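Local coordinates for protein phosphoribosylaminoimidazole carboxylase, ATPase subunit (Thermotoga maritima, PDB 3AX6) that probably catalyses the ATP-dependent carboxylation of 5-aminoimidazole ribonucleotide with bicarbonate to N5-carboxyaminoimidazole ribonucleotide, a step of de novo purine synthesis, at residues E44-G49 and S53-D58; R225-S230 and I243-T248; K336-Y341 and L368-E373. All coordinates share one frame; numbering follows the deposited sequence.

Contact 1 (E44-G49 and S53-D58); sequences EQIVAG and SERIED
Arg55 lays the aliphatic start of its side chain against Ala48 and Ile46, and the contact can be read outward along it. CB meets the Ala48 methyl, with Arg55 CB 3.6 Å from Ala48 CB. At the next carbon, Arg55 CG lies 3.5 Å from Ile46 CG2, the branch methyl of an isoleucine whose side chain crosses the arginine at about a right angle. The approach of Arg55 CG to Ala48 CB, modelled at 3.2 Å, is unusually short and doubtful in detail at 2.20 Å resolution. CD only grazes Ala48 CB, at 4.2 Å. Bends at chi2 and chi3 then turn the tip forward along its own helix, toward Asp58, where Arg55 NE reaches Asp58 OD2 at 2.9 Å and Arg55 NH2 the same oxygen at 2.6 Å. This side-on salt bridge lies nearly in the guanidinium plane, and NH2 takes the syn lone pair. With an alanine in place of Arg55, the Asp58 carboxylate would probably lose its cationic mate and a gap would open beside Ile46 and Ala48. On the neighbouring helical position, Ile56 touches Gly49 O through CG2 and otherwise packs on helix 75-83 and Leu30. The whole forms the first half of a beta-alpha-beta crossover: edge strand 44-47, bonded to strand 26-31, runs into helix 53-61, which leads to parallel strand 65-68 of the Rossmann-like sheet.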
loop_
_atom_site.group_PDB
_atom_site.type_symbol
_atom_site.label_atom_id
_atom_site.label_comp_id
_atom_site.label_asym_id
_atom_site.label_seq_id
_atom_site.Cartn_x
_atom_site.Cartn_y
_atom_site.Cartn_z
ATOM N N GLU A 44 -3.248 19.180 -4.989
ATOM C CA GLU A 44 -3.032 20.239 -5.965
ATOM C C GLU A 44 -1.734 19.980 -6.715
ATOM O O GLU A 44 -0.861 19.258 -6.232
ATOM C CB GLU A 44 -2.882 21.592 -5.277
ATOM C CG GLU A 44 -4.078 22.113 -4.530
ATOM C CD GLU A 44 -3.731 23.387 -3.793
ATOM O OE1 GLU A 44 -3.068 24.250 -4.402
ATOM O OE2 GLU A 44 -4.112 23.532 -2.614
ATOM N N GLN A 45 -1.617 20.578 -7.895
ATOM C CA GLN A 45 -0.405 20.474 -8.687
ATOM C C GLN A 45 -0.109 21.841 -9.257
ATOM O O GLN A 45 -1.018 22.574 -9.633
ATOM C CB GLN A 45 -0.532 19.494 -9.853
ATOM C CG GLN A 45 0.835 19.261 -10.510
ATOM C CD GLN A 45 0.796 18.448 -11.794
ATOM O OE1 GLN A 45 0.158 17.400 -11.873
ATOM N NE2 GLN A 45 1.511 18.924 -12.804
ATOM N N ILE A 46 1.169 22.187 -9.292
ATOM C CA ILE A 46 1.611 23.448 -9.861
ATOM C C ILE A 46 2.310 23.018 -11.142
ATOM O O ILE A 46 3.317 22.312 -11.095
ATOM C CB ILE A 46 2.630 24.167 -8.948
ATOM C CG1 ILE A 46 1.976 24.539 -7.618
ATOM C CG2 ILE A 46 3.150 25.424 -9.635
ATOM C CD1 ILE A 46 2.938 25.162 -6.613
ATOM N N VAL A 47 1.756 23.410 -12.284
ATOM C CA VAL A 47 2.341 23.051 -13.565
ATOM C C VAL A 47 3.538 23.955 -13.804
ATOM O O VAL A 47 3.376 25.128 -14.128
ATOM C CB VAL A 47 1.329 23.234 -14.706
ATOM C CG1 VAL A 47 1.854 22.563 -15.975
ATOM C CG2 VAL A 47 -0.021 22.662 -14.291
ATOM N N ALA A 48 4.738 23.406 -13.634
ATOM C CA ALA A 48 5.955 24.188 -13.809
ATOM C C ALA A 48 7.209 23.333 -13.810
ATOM O O ALA A 48 7.251 22.268 -13.196
ATOM C CB ALA A 48 6.052 25.238 -12.711
ATOM N N GLY A 49 8.235 23.830 -14.495
ATOM C CA GLY A 49 9.500 23.129 -14.587
ATOM C C GLY A 49 10.333 23.158 -13.320
ATOM O O GLY A 49 10.150 24.006 -12.448
ATOM N N SER A 53 12.386 29.035 -11.007
ATOM C CA SER A 53 12.664 29.694 -9.743
ATOM C C SER A 53 11.422 30.157 -8.974
ATOM O O SER A 53 11.080 29.611 -7.926
ATOM C CB SER A 53 13.589 30.882 -10.007
ATOM O OG SER A 53 13.865 31.599 -8.821
ATOM N N GLU A 54 10.742 31.161 -9.505
ATOM C CA GLU A 54 9.568 31.704 -8.842
ATOM C C GLU A 54 8.447 30.702 -8.561
ATOM O O GLU A 54 7.644 30.914 -7.655
ATOM C CB GLU A 54 9.031 32.886 -9.648
ATOM C CG GLU A 54 10.098 33.933 -9.920
ATOM C CD GLU A 54 9.572 35.136 -10.679
ATOM O OE1 GLU A 54 8.936 34.946 -11.743
ATOM O OE2 GLU A 54 9.808 36.273 -10.211
ATOM N N ARG A 55 8.388 29.611 -9.314
ATOM C CA ARG A 55 7.326 28.632 -9.088
ATOM C C ARG A 55 7.637 27.664 -7.941
ATOM O O ARG A 55 6.752 27.336 -7.154
ATOM C CB ARG A 55 7.039 27.847 -10.368
ATOM C CG ARG A 55 5.558 27.740 -10.715
ATOM C CD ARG A 55 5.013 29.044 -11.280
ATOM N NE ARG A 55 5.028 30.121 -10.297
ATOM C CZ ARG A 55 4.886 31.408 -10.598
ATOM N NH1 ARG A 55 4.720 31.784 -11.860
ATOM N NH2 ARG A 55 4.915 32.325 -9.639
ATOM N N ILE A 56 8.883 27.205 -7.843
ATOM C CA ILE A 56 9.244 26.286 -6.767
ATOM C C ILE A 56 9.212 27.101 -5.474
ATOM O O ILE A 56 9.031 26.565 -4.379
ATOM C CB ILE A 56 10.666 25.653 -6.975
ATOM C CG1 ILE A 56 11.761 26.629 -6.564
ATOM C CG2 ILE A 56 10.868 25.257 -8.429
ATOM C CD1 ILE A 56 12.100 26.561 -5.096
ATOM N N GLU A 57 9.376 28.410 -5.628
ATOM C CA GLU A 57 9.359 29.334 -4.506
ATOM C C GLU A 57 7.945 29.369 -3.935
ATOM O O GLU A 57 7.762 29.376 -2.716
ATOM C CB GLU A 57 9.795 30.719 -4.981
ATOM C CG GLU A 57 10.152 31.691 -3.883
ATOM C CD GLU A 57 11.295 32.602 -4.293
ATOM O OE1 GLU A 57 11.229 33.175 -5.406
ATOM O OE2 GLU A 57 12.259 32.743 -3.503
ATOM N N ASP A 58 6.948 29.386 -4.815
ATOM C CA ASP A 58 5.560 29.379 -4.364
ATOM C C ASP A 58 5.296 28.069 -3.637
ATOM O O ASP A 58 4.617 28.049 -2.613
ATOM C CB ASP A 58 4.580 29.476 -5.536
ATOM C CG ASP A 58 4.684 30.784 -6.281
ATOM O OD1 ASP A 58 4.644 31.852 -5.634
ATOM O OD2 ASP A 58 4.798 30.738 -7.520
#

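Contact 2 (R225-S230 and I243-T248); sequences REIATS and IEMFLT. With ADP (adenosine-5'-diphosphate), chain E.
The Phe246 ring and the adenine of ADP meet edge to face, their planes inclined by about 71°. It is the far rim of the phenyl ring that approaches, over the imidazole half of the base: Phe246 CZ stands 3.7 Å from ADP C8, and Phe246 CE2 3.7 Å from ADP N7. Seen from the phenyl group, C8 lies at the edge and near the ring plane; CZ also touches the ribose at C2'. Ile174, Glu177 and Asn256, all of the nucleotide pocket, pack on the same side chain.

Strand 239-248 thus works on two fronts, because Ile243 and Met245 leave the backbone on the side of helix 218-235 and Phe246 does not. This is the helix-on-sheet layer of the ATP-grasp fold, in which ATP is held between two antiparallel sheets; the one containing strand 239-248 is backed here by helix 218-235. The axes of 225-230 and 243-248 approach to 9.1 Å, with an angle of 136° between their chain directions.

The layer is apolar, with the small Ala228 facing Ile243. Ala228 CB lies 3.9 Å from Ile243 CG1, while the isoleucine's other branch, CG2, anti to the backbone N, comes up against Ala228 CA. In Met245, present as selenomethionine, chi2 near anti (165°) carries Met245 SE to 4.0 Å from Ile227 CB; the bend at chi3 then turns Met245 CE to 4.3 Å from Ala228 CB. Val180 of the adjacent strand touches both Ala228 and Met245. On the helix's far side, Thr229 OG1 bonds Arg225 O at 2.6 Å, a carbonyl that also accepts from Thr229 N.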
loop_
_atom_site.group_PDB
_atom_site.type_symbol
_atom_site.label_atom_id
_atom_site.label_comp_id
_atom_site.label_asym_id
_atom_site.label_seq_id
_atom_site.Cartn_x
_atom_site.Cartn_y
_atom_site.Cartn_z
ATOM N N ARG A 225 25.644 -2.063 6.696
ATOM C CA ARG A 225 24.631 -1.268 7.379
ATOM C C ARG A 225 25.318 -0.204 8.219
ATOM O O ARG A 225 24.773 0.876 8.427
ATOM C CB ARG A 225 23.742 -2.160 8.258
ATOM C CG ARG A 225 22.905 -3.165 7.463
ATOM C CD ARG A 225 21.985 -4.020 8.342
ATOM N NE ARG A 225 20.935 -3.232 8.989
ATOM C CZ ARG A 225 19.675 -3.639 9.151
ATOM N NH1 ARG A 225 19.292 -4.834 8.711
ATOM N NH2 ARG A 225 18.789 -2.847 9.748
ATOM N N GLU A 226 26.523 -0.514 8.692
ATOM C CA GLU A 226 27.295 0.429 9.490
ATOM C C GLU A 226 27.834 1.546 8.584
ATOM O O GLU A 226 27.740 2.726 8.926
ATOM C CB GLU A 226 28.459 -0.291 10.192
ATOM C CG GLU A 226 28.021 -1.277 11.277
ATOM C CD GLU A 226 29.184 -2.028 11.933
ATOM O OE1 GLU A 226 28.920 -2.836 12.850
ATOM O OE2 GLU A 226 30.356 -1.816 11.538
ATOM N N ILE A 227 28.383 1.171 7.433
ATOM C CA ILE A 227 28.918 2.152 6.496
ATOM C C ILE A 227 27.808 3.105 6.061
ATOM O O ILE A 227 27.967 4.322 6.095
ATOM C CB ILE A 227 29.481 1.483 5.214
ATOM C CG1 ILE A 227 30.522 0.419 5.571
ATOM C CG2 ILE A 227 30.086 2.538 4.302
ATOM C CD1 ILE A 227 31.722 0.943 6.281
ATOM N N ALA A 228 26.685 2.531 5.646
ATOM C CA ALA A 228 25.543 3.307 5.178
ATOM C C ALA A 228 25.036 4.270 6.232
ATOM O O ALA A 228 24.767 5.433 5.944
ATOM C CB ALA A 228 24.418 2.378 4.742
ATOM N N THR A 229 24.895 3.778 7.453
ATOM C CA THR A 229 24.426 4.609 8.547
ATOM C C THR A 229 25.377 5.783 8.787
ATOM O O THR A 229 24.942 6.917 8.996
ATOM C CB THR A 229 24.299 3.786 9.837
ATOM O OG1 THR A 229 23.337 2.737 9.637
ATOM C CG2 THR A 229 23.860 4.680 10.994
ATOM N N SER A 230 26.676 5.513 8.740
ATOM C CA SER A 230 27.667 6.559 8.957
ATOM C C SER A 230 27.598 7.635 7.869
ATOM O O SER A 230 27.970 8.788 8.100
ATOM C CB SER A 230 29.064 5.954 8.991
ATOM O OG SER A 230 29.438 5.511 7.700
ATOM N N ILE A 243 21.962 4.112 -0.279
ATOM C CA ILE A 243 23.419 4.027 -0.248
ATOM C C ILE A 243 23.887 2.804 -1.038
ATOM O O ILE A 243 23.660 1.665 -0.630
ATOM C CB ILE A 243 23.947 3.904 1.204
ATOM C CG1 ILE A 243 23.320 4.978 2.103
ATOM C CG2 ILE A 243 25.467 4.018 1.202
ATOM C CD1 ILE A 243 23.564 6.402 1.654
ATOM N N GLU A 244 24.534 3.048 -2.172
ATOM C CA GLU A 244 25.024 1.967 -3.021
ATOM C C GLU A 244 26.480 1.669 -2.702
ATOM O O GLU A 244 27.306 2.567 -2.656
ATOM C CB GLU A 244 24.857 2.353 -4.487
ATOM C CG GLU A 244 23.408 2.578 -4.857
ATOM C CD GLU A 244 23.250 3.241 -6.202
ATOM O OE1 GLU A 244 23.890 2.776 -7.169
ATOM O OE2 GLU A 244 22.484 4.225 -6.289
HETATM N N MSE A 245 26.788 0.399 -2.481
HETATM C CA MSE A 245 28.144 0.005 -2.122
HETATM C C MSE A 245 28.663 -1.177 -2.930
HETATM O O MSE A 245 27.891 -1.898 -3.568
HETATM C CB MSE A 245 28.195 -0.353 -0.628
HETATM C CG MSE A 245 27.787 0.773 0.310
HETATM SE SE MSE A 245 27.423 0.152 2.114
HETATM C CE MSE A 245 25.635 -0.522 1.801
ATOM N N PHE A 246 29.981 -1.359 -2.892
ATOM C CA PHE A 246 30.641 -2.464 -3.578
ATOM C C PHE A 246 31.260 -3.392 -2.550
ATOM O O PHE A 246 31.874 -2.934 -1.587
ATOM C CB PHE A 246 31.791 -1.983 -4.467
ATOM C CG PHE A 246 31.375 -1.153 -5.639
ATOM C CD1 PHE A 246 30.158 -1.367 -6.274
ATOM C CD2 PHE A 246 32.235 -0.183 -6.144
ATOM C CE1 PHE A 246 29.802 -0.632 -7.392
ATOM C CE2 PHE A 246 31.889 0.560 -7.267
ATOM C CZ PHE A 246 30.666 0.333 -7.894
ATOM N N LEU A 247 31.092 -4.693 -2.755
ATOM C CA LEU A 247 31.710 -5.695 -1.895
ATOM C C LEU A 247 32.797 -6.215 -2.821
ATOM O O LEU A 247 32.491 -6.932 -3.773
ATOM C CB LEU A 247 30.742 -6.832 -1.555
ATOM C CG LEU A 247 31.424 -8.090 -0.982
ATOM C CD1 LEU A 247 32.142 -7.741 0.302
ATOM C CD2 LEU A 247 30.405 -9.188 -0.727
ATOM N N THR A 248 34.051 -5.832 -2.570
ATOM C CA THR A 248 35.153 -6.259 -3.435
ATOM C C THR A 248 35.513 -7.716 -3.264
ATOM O O THR A 248 35.074 -8.371 -2.320
ATOM C CB THR A 248 36.444 -5.435 -3.213
ATOM O OG1 THR A 248 36.995 -5.728 -1.920
ATOM C CG2 THR A 248 36.153 -3.953 -3.337
HETATM P PB ADP E . 26.012 5.355 -12.786
HETATM O O1B ADP E . 25.278 4.744 -11.642
HETATM O O2B ADP E . 25.619 4.564 -14.145
HETATM O O3B ADP E . 25.575 6.976 -12.902
HETATM P PA ADP E . 28.203 4.112 -11.598
HETATM O O1A ADP E . 29.130 4.727 -10.618
HETATM O O2A ADP E . 27.024 3.349 -10.786
HETATM O O3A ADP E . 27.645 5.305 -12.591
HETATM O "O5'" ADP E . 29.054 3.075 -12.522
HETATM C "C5'" ADP E . 28.163 2.071 -13.034
HETATM C "C4'" ADP E . 28.821 0.688 -12.977
HETATM O "O4'" ADP E . 30.240 0.768 -13.330
HETATM C "C3'" ADP E . 28.753 0.089 -11.561
HETATM O "O3'" ADP E . 27.522 -0.611 -11.326
HETATM C "C2'" ADP E . 29.988 -0.808 -11.517
HETATM O "O2'" ADP E . 29.690 -2.124 -11.989
HETATM C "C1'" ADP E . 31.004 -0.071 -12.410
HETATM N N9 ADP E . 31.962 0.720 -11.609
HETATM C C8 ADP E . 31.753 1.949 -11.032
HETATM N N7 ADP E . 32.816 2.341 -10.395
HETATM C C5 ADP E . 33.779 1.403 -10.515
HETATM C C6 ADP E . 35.116 1.266 -10.050
HETATM N N6 ADP E . 35.691 2.253 -9.283
HETATM N N1 ADP E . 35.812 0.154 -10.374
HETATM C C2 ADP E . 35.273 -0.818 -11.117
HETATM N N3 ADP E . 34.020 -0.730 -11.572
HETATM C C4 ADP E . 33.247 0.347 -11.299
#

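Contact 3 (K336-Y341 and L368-E373)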
loop_
_atom_site.group_PDB
_atom_site.type_symbol
_atom_site.label_atom_id
_atom_site.label_comp_id
_atom_site.label_asym_id
_atom_site.label_seq_id
_atom_site.Cartn_x
_atom_site.Cartn_y
_atom_site.Cartn_z
ATOM N N LYS A 336 0.939 6.756 -19.253
ATOM C CA LYS A 336 0.102 6.924 -20.429
ATOM C C LYS A 336 0.707 6.523 -21.765
ATOM O O LYS A 336 0.146 6.840 -22.811
ATOM C CB LYS A 336 -0.415 8.364 -20.499
ATOM C CG LYS A 336 0.493 9.417 -19.873
ATOM C CD LYS A 336 -0.155 10.799 -19.980
ATOM C CE LYS A 336 0.628 11.876 -19.240
ATOM N NZ LYS A 336 0.550 11.725 -17.753
ATOM N N GLU A 337 1.843 5.831 -21.737
ATOM C CA GLU A 337 2.484 5.367 -22.967
ATOM C C GLU A 337 3.740 4.541 -22.713
ATOM O O GLU A 337 4.591 4.920 -21.910
ATOM C CB GLU A 337 2.829 6.549 -23.883
ATOM C CG GLU A 337 3.747 7.594 -23.264
ATOM C CD GLU A 337 4.288 8.586 -24.290
ATOM O OE1 GLU A 337 4.962 9.558 -23.879
ATOM O OE2 GLU A 337 4.044 8.391 -25.505
ATOM N N THR A 338 3.852 3.400 -23.385
ATOM C CA THR A 338 5.032 2.569 -23.212
ATOM C C THR A 338 6.071 2.908 -24.278
ATOM O O THR A 338 5.739 3.397 -25.362
ATOM C CB THR A 338 4.716 1.063 -23.308
ATOM O OG1 THR A 338 5.892 0.316 -22.968
ATOM C CG2 THR A 338 4.295 0.686 -24.721
ATOM N N ARG A 339 7.327 2.632 -23.949
ATOM C CA ARG A 339 8.456 2.895 -24.827
ATOM C C ARG A 339 9.610 1.967 -24.425
ATOM O O ARG A 339 9.886 1.782 -23.238
ATOM C CB ARG A 339 8.858 4.364 -24.691
ATOM C CG ARG A 339 10.121 4.766 -25.412
ATOM C CD ARG A 339 10.149 6.276 -25.558
ATOM N NE ARG A 339 9.081 6.722 -26.449
ATOM C CZ ARG A 339 9.213 6.872 -27.763
ATOM N NH1 ARG A 339 8.179 7.270 -28.487
ATOM N NH2 ARG A 339 10.382 6.653 -28.347
ATOM N N PRO A 340 10.296 1.370 -25.411
ATOM C CA PRO A 340 11.408 0.467 -25.109
ATOM C C PRO A 340 12.296 0.927 -23.953
ATOM O O PRO A 340 12.679 2.095 -23.870
ATOM C CB PRO A 340 12.163 0.401 -26.435
ATOM C CG PRO A 340 11.056 0.497 -27.438
ATOM C CD PRO A 340 10.184 1.598 -26.864
ATOM N N TYR A 341 12.581 -0.001 -23.043
ATOM C CA TYR A 341 13.454 0.246 -21.896
ATOM C C TYR A 341 12.903 1.147 -20.805
ATOM O O TYR A 341 13.456 1.190 -19.705
ATOM C CB TYR A 341 14.802 0.783 -22.391
ATOM C CG TYR A 341 15.334 -0.020 -23.558
ATOM C CD1 TYR A 341 15.689 -1.365 -23.404
ATOM C CD2 TYR A 341 15.406 0.538 -24.835
ATOM C CE1 TYR A 341 16.094 -2.141 -24.502
ATOM C CE2 TYR A 341 15.808 -0.225 -25.937
ATOM C CZ TYR A 341 16.147 -1.560 -25.763
ATOM O OH TYR A 341 16.523 -2.309 -26.853
ATOM N N LEU A 368 6.029 -12.050 -17.784
ATOM C CA LEU A 368 5.415 -10.732 -17.692
ATOM C C LEU A 368 6.094 -9.778 -18.651
ATOM O O LEU A 368 7.313 -9.635 -18.624
ATOM C CB LEU A 368 5.543 -10.179 -16.272
ATOM C CG LEU A 368 4.317 -10.318 -15.376
ATOM C CD1 LEU A 368 4.590 -9.677 -14.021
ATOM C CD2 LEU A 368 3.126 -9.658 -16.056
ATOM N N LYS A 369 5.312 -9.115 -19.497
ATOM C CA LYS A 369 5.884 -8.179 -20.452
ATOM C C LYS A 369 4.960 -7.021 -20.794
ATOM O O LYS A 369 3.769 -7.212 -21.029
ATOM C CB LYS A 369 6.285 -8.924 -21.727
ATOM C CG LYS A 369 7.320 -10.005 -21.474
ATOM C CD LYS A 369 7.911 -10.566 -22.750
ATOM C CE LYS A 369 9.017 -11.566 -22.430
ATOM N NZ LYS A 369 10.051 -10.974 -21.527
ATOM N N VAL A 370 5.519 -5.816 -20.799
ATOM C CA VAL A 370 4.766 -4.619 -21.134
ATOM C C VAL A 370 4.912 -4.413 -22.631
ATOM O O VAL A 370 6.008 -4.224 -23.142
ATOM C CB VAL A 370 5.310 -3.388 -20.404
ATOM C CG1 VAL A 370 4.500 -2.158 -20.785
ATOM C CG2 VAL A 370 5.274 -3.622 -18.902
ATOM N N VAL A 371 3.784 -4.461 -23.323
ATOM C CA VAL A 371 3.728 -4.321 -24.768
ATOM C C VAL A 371 2.786 -3.169 -25.123
ATOM O O VAL A 371 2.334 -2.437 -24.244
ATOM C CB VAL A 371 3.256 -5.676 -25.377
ATOM C CG1 VAL A 371 2.617 -5.495 -26.739
ATOM C CG2 VAL A 371 4.446 -6.613 -25.481
ATOM N N SER A 372 2.517 -2.989 -26.410
ATOM C CA SER A 372 1.625 -1.934 -26.859
ATOM C C SER A 372 0.276 -2.534 -27.218
ATOM O O SER A 372 0.181 -3.693 -27.629
ATOM C CB SER A 372 2.192 -1.241 -28.095
ATOM O OG SER A 372 2.057 -2.072 -29.234
ATOM N N GLU A 373 -0.763 -1.726 -27.066
ATOM C CA GLU A 373 -2.115 -2.144 -27.386
ATOM C C GLU A 373 -2.317 -1.948 -28.891
ATOM O O GLU A 373 -3.048 -1.005 -29.268
ATOM C CB GLU A 373 -3.112 -1.292 -26.603
ATOM C CG GLU A 373 -4.509 -1.868 -26.513
ATOM C CD GLU A 373 -5.465 -0.916 -25.828
ATOM O OE1 GLU A 373 -5.078 -0.340 -24.787
ATOM O OE2 GLU A 373 -6.600 -0.749 -26.328
#
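Thr338 packs on Val370 where the long loop of a beta hairpin lies against the last modelled strand. The loop joins antiparallel neighbours 328-332 and 343-350 of the large sheet; strand 369-372 pairs antiparallel with 314-317 in a separate two-stranded ribbon. The evidence that this is packing and not strand pairing is direct: no hydrogen bond links the two segments, the nearest CA atoms, Thr338 CA and Ser372 CA, are 6.7 Å apart, and only 114 Å² is buried, both sides summed.

Hydrogen bonding of the backbones goes to other partners. Thr338 bonds to Gly312, while Val370 bonds to Glu307 and its neighbours Lys369 and Val371 to Ile317 and Ala315 of the ribbon. Both segments are therefore tied to the chain around residues 306-317, which is consistent with their lying side by side.

Van der Waals contact between the segments comes from one threonine. Its side chain and that of Val370 run antiparallel alongside one another, and both also touch Met344 of strand 343-350. At the last modelled residue, Glu373 packs on Met1 of the second subunit, placing this corner beside the dimer partner.

The two branches of Thr338 meet different partners. OG1, anti to the backbone N (chi1 -173°), sits 3.6 Å from Val370 CG1, a methyl and hydroxyl side by side. CG2 lies between the backbone N and the carbonyl carbon and points at the strand backbone, with Thr338 CG2 4.3 Å from Ser372 CA and 3.7 Å from Val371 O.

How the contacts relate
Along the chain the three contacts follow one another without overlap, from the Rossmann-like N-terminal region (contact 1) through the ATP-grasp domain (contact 2) to the C-terminal part (contact 3). Their centres are 30 to 35 Å apart and none touches another. Contacts 1 and 3 come nearest, about 8 Å between closest atoms, whereas contact 2 lies on the opposite side of the chain's centre from each. Strand 239-248 of contact 2 belongs to the eight-stranded antiparallel sheet that also contains strands 328-332 and 343-350, which flank the loop of contact 3. Contact 2 alone reaches ADP; the other two are structural packing away from the annotated sites.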